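Local coordinates for amino acid ABC transporter, periplasmic amino acid-binding protein, putative (PDB 4I62), which binds L-arginine and, as the substrate-binding protein of an amino acid ABC transporter, probably delivers it to the membrane permease for uptake, at residues 131-136 / 182-187. Sequence-based numbering, arbitrary orientation.
Sequences KLIVKK and NLITDL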
ATOM      1  N   LYS A 131       2.000  -0.371  12.398  1.00  8.74           N
ATOM      2  CA  LYS A 131       1.370   0.264  13.548  1.00  8.95           C
ATOM      3  C   LYS A 131      -0.048  -0.251  13.707  1.00  7.48           C
ATOM      4  O   LYS A 131      -0.550  -0.979  12.831  1.00  8.94           O
ATOM      5  CB  LYS A 131       1.331   1.786  13.387  1.00 10.83           C
ATOM      6  CG  LYS A 131       2.668   2.433  13.173  1.00 14.24           C
ATOM      7  CD  LYS A 131       3.470   2.378  14.426  1.00 15.63           C
ATOM      8  CE  LYS A 131       4.536   3.441  14.398  1.00 20.36           C
ATOM      9  NZ  LYS A 131       5.036   3.655  15.785  1.00 21.71           N
ATOM     10  N   LEU A 132      -0.680   0.121  14.830  1.00  8.66           N
ATOM     11  CA  LEU A 132      -2.126  -0.083  15.000  1.00  8.41           C
ATOM     12  C   LEU A 132      -2.826   1.237  14.984  1.00  8.46           C
ATOM     13  O   LEU A 132      -2.395   2.196  15.659  1.00 10.28           O
ATOM     14  CB  LEU A 132      -2.515  -0.677  16.331  1.00 10.99           C
ATOM     15  CG  LEU A 132      -2.014  -2.049  16.698  1.00 12.56           C
ATOM     16  CD1 LEU A 132      -2.643  -2.322  18.114  1.00 11.92           C
ATOM     17  CD2 LEU A 132      -2.438  -3.116  15.701  1.00 14.51           C
ATOM     18  N   ILE A 133      -3.942   1.280  14.272  1.00  8.50           N
ATOM     19  CA  ILE A 133      -4.917   2.341  14.454  1.00  8.37           C
ATOM     20  C   ILE A 133      -6.062   1.813  15.325  1.00  7.81           C
ATOM     21  O   ILE A 133      -6.501   0.664  15.176  1.00  8.41           O
ATOM     22  CB  ILE A 133      -5.392   2.934  13.085  1.00  8.81           C
ATOM     23  CG1 ILE A 133      -6.269   4.178  13.277  1.00 10.37           C
ATOM     24  CG2 ILE A 133      -6.055   1.905  12.209  1.00  9.73           C
ATOM     25  CD1 ILE A 133      -6.509   4.925  11.954  1.00 10.03           C
ATOM     26  N   VAL A 134      -6.470   2.654  16.287  1.00  8.21           N
ATOM     27  CA  VAL A 134      -7.457   2.301  17.291  1.00  8.01           C
ATOM     28  C   VAL A 134      -8.377   3.500  17.527  1.00  7.59           C
ATOM     29  O   VAL A 134      -8.085   4.619  17.112  1.00  8.92           O
ATOM     30  CB  VAL A 134      -6.749   1.899  18.634  1.00  8.33           C
ATOM     31  CG1 VAL A 134      -5.938   0.630  18.423  1.00  9.67           C
ATOM     32  CG2 VAL A 134      -5.867   3.024  19.184  1.00  9.42           C
ATOM     33  N   LYS A 135      -9.498   3.258  18.226  1.00  8.48           N
ATOM     34  CA  LYS A 135     -10.235   4.412  18.758  1.00  8.79           C
ATOM     35  C   LYS A 135      -9.307   5.214  19.661  1.00  8.70           C
ATOM     36  O   LYS A 135      -8.476   4.626  20.391  1.00  9.65           O
ATOM     37  CB  LYS A 135     -11.463   3.985  19.523  1.00 10.11           C
ATOM     38  CG  LYS A 135     -12.601   3.440  18.687  1.00 13.59           C
ATOM     39  CD  LYS A 135     -13.865   3.464  19.557  1.00 18.32           C
ATOM     40  CE  LYS A 135     -15.149   3.255  18.778  1.00 19.28           C
ATOM     41  NZ  LYS A 135     -15.217   1.857  18.337  1.00 18.46           N
ATOM     42  N   LYS A 136      -9.458   6.532  19.694  1.00  9.73           N
ATOM     43  CA  LYS A 136      -8.484   7.348  20.410  1.00 10.12           C
ATOM     44  C   LYS A 136      -8.428   7.044  21.898  1.00  9.95           C
ATOM     45  O   LYS A 136      -7.341   7.193  22.516  1.00 11.78           O
ATOM     46  CB  LYS A 136      -8.692   8.832  20.155  1.00 11.91           C
ATOM     47  CG  LYS A 136      -9.963   9.384  20.662  1.00 15.03           C
ATOM     48  CD  LYS A 136     -10.055  10.861  20.305  1.00 21.21           C
ATOM     49  CE  LYS A 136     -11.431  11.427  20.620  1.00 27.37           C
ATOM     50  NZ  LYS A 136     -11.696  12.670  19.839  1.00 34.45           N
ATOM     51  N   ASN A 182     -13.592  -0.330   4.760  1.00 11.12           N
ATOM     52  CA  ASN A 182     -14.468  -1.138   5.577  1.00 11.26           C
ATOM     53  C   ASN A 182     -13.815  -1.531   6.902  1.00 10.12           C
ATOM     54  O   ASN A 182     -14.512  -1.667   7.907  1.00 10.75           O
ATOM     55  CB  ASN A 182     -14.998  -2.329   4.783  1.00 15.36           C
ATOM     56  CG  ASN A 182     -16.002  -1.909   3.698  1.00 18.88           C
ATOM     57  OD1 ASN A 182     -16.617  -0.841   3.794  1.00 24.39           O
ATOM     58  ND2 ASN A 182     -16.200  -2.754   2.698  1.00 19.87           N
ATOM     59  N   LEU A 183     -12.496  -1.660   6.923  1.00  9.49           N
ATOM     60  CA  LEU A 183     -11.777  -1.860   8.196  1.00  9.35           C
ATOM     61  C   LEU A 183     -11.955  -0.635   9.073  1.00  7.99           C
ATOM     62  O   LEU A 183     -12.168  -0.751  10.300  1.00  8.87           O
ATOM     63  CB  LEU A 183     -10.283  -2.108   7.941  1.00  9.29           C
ATOM     64  CG  LEU A 183      -9.993  -3.486   7.335  1.00  9.93           C
ATOM     65  CD1 LEU A 183      -8.568  -3.569   6.736  1.00 11.30           C
ATOM     66  CD2 LEU A 183     -10.189  -4.596   8.355  1.00 12.07           C
ATOM     67  N   ILE A 184     -11.836   0.559   8.483  1.00  7.99           N
ATOM     68  CA  ILE A 184     -12.023   1.784   9.264  1.00  8.97           C
ATOM     69  C   ILE A 184     -13.448   1.875   9.808  1.00  8.62           C
ATOM     70  O   ILE A 184     -13.643   2.208  10.975  1.00  9.73           O
ATOM     71  CB  ILE A 184     -11.626   3.017   8.421  1.00  9.46           C
ATOM     72  CG1 ILE A 184     -10.112   3.017   8.131  1.00 11.74           C
ATOM     73  CG2 ILE A 184     -12.073   4.338   9.063  1.00 11.44           C
ATOM     74  CD1 ILE A 184      -9.258   3.234   9.355  1.00 12.87           C
ATOM     75  N   THR A 185     -14.440   1.541   8.989  1.00 10.11           N
ATOM     76  CA  THR A 185     -15.821   1.522   9.470  1.00 11.27           C
ATOM     77  C   THR A 185     -16.015   0.515  10.615  1.00 10.21           C
ATOM     78  O   THR A 185     -16.676   0.835  11.617  1.00 11.46           O
ATOM     79  CB  THR A 185     -16.766   1.204   8.306  1.00 13.86           C
ATOM     80  OG1 THR A 185     -16.624   2.228   7.315  1.00 17.06           O
ATOM     81  CG2 THR A 185     -18.205   1.139   8.764  1.00 16.46           C
ATOM     82  N   ASP A 186     -15.416  -0.663  10.521  1.00 10.39           N
ATOM     83  CA  ASP A 186     -15.544  -1.653  11.580  1.00 10.33           C
ATOM     84  C   ASP A 186     -14.846  -1.192  12.863  1.00  9.07           C
ATOM     85  O   ASP A 186     -15.325  -1.472  13.971  1.00 10.59           O
ATOM     86  CB  ASP A 186     -14.917  -2.983  11.167  1.00 11.99           C
ATOM     87  CG  ASP A 186     -15.833  -3.873  10.389  1.00 19.53           C
ATOM     88  OD1 ASP A 186     -16.947  -3.449  10.032  1.00 23.52           O
ATOM     89  OD2 ASP A 186     -15.405  -5.021  10.129  1.00 27.15           O
ATOM     90  N   LEU A 187     -13.732  -0.477  12.739  1.00  8.65           N
ATOM     91  CA  LEU A 187     -13.045   0.044  13.907  1.00  7.76           C
ATOM     92  C   LEU A 187     -13.886   1.134  14.578  1.00  8.78           C
ATOM     93  O   LEU A 187     -14.068   1.142  15.811  1.00  9.98           O
ATOM     94  CB  LEU A 187     -11.684   0.588  13.501  1.00  7.91           C
ATOM     95  CG  LEU A 187     -10.856   1.221  14.626  1.00  8.62           C
ATOM     96  CD1 LEU A 187     -10.531   0.213  15.731  1.00  9.97           C
ATOM     97  CD2 LEU A 187      -9.568   1.797  14.054  1.00  9.36           C
TER
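Ile-133 points from the strand toward the helix and meets two of its residues. Its CG1 lies anti to the backbone N (chi1 -172°), and the extended chain beyond carries the terminal methyl out to Ile-184, where CD1 of Ile-133 and CD1 of Ile-184 sit 4.1 Å apart, the two side chains roughly perpendicular. CG1 and CG2 of Ile-133 both lie against CD2 of Leu-187, CG2 at 4.0 Å. That same leucine methyl is also 3.5 Å from the carbonyl O of Ile-133. At Val-134 the side chain turns away from the helix, so the backbone does the touching: CA of Val-134 is 3.9 Å from Leu-187 CD2 and about equally close to CD1. Leu-187 thus lays its two methyls side by side along one face of the peptide chain, CD2 by Ile-133 and CD1 by the Val-134 to Lys-135 link, and contributes the largest share of the buried surface. Lys-135 adds the polar part of the contact. Its aliphatic chain runs out almost fully extended and then bends at the last torsion (chi4 71°), bringing NZ to the carbonyl O of Leu-187 in a 2.9 Å hydrogen bond. NZ lies in the carbonyl plane and approaches nearly head-on, with a C=O...N angle of 159°. It also bonds to the O of Lys-188, so one lysine takes up two carbonyls at the C-terminal end of helix 180-188, where its positive charge should favour the helix dipole. The contact lies in one lobe of the type II periplasmic-binding-protein fold, the side chain of Ile-184 about 11 Å from the bound arginine. Strand 126-135 pairs there with strands 194-198 and 212-214, and Phe-205 of helix 199-208 packs against both isoleucines.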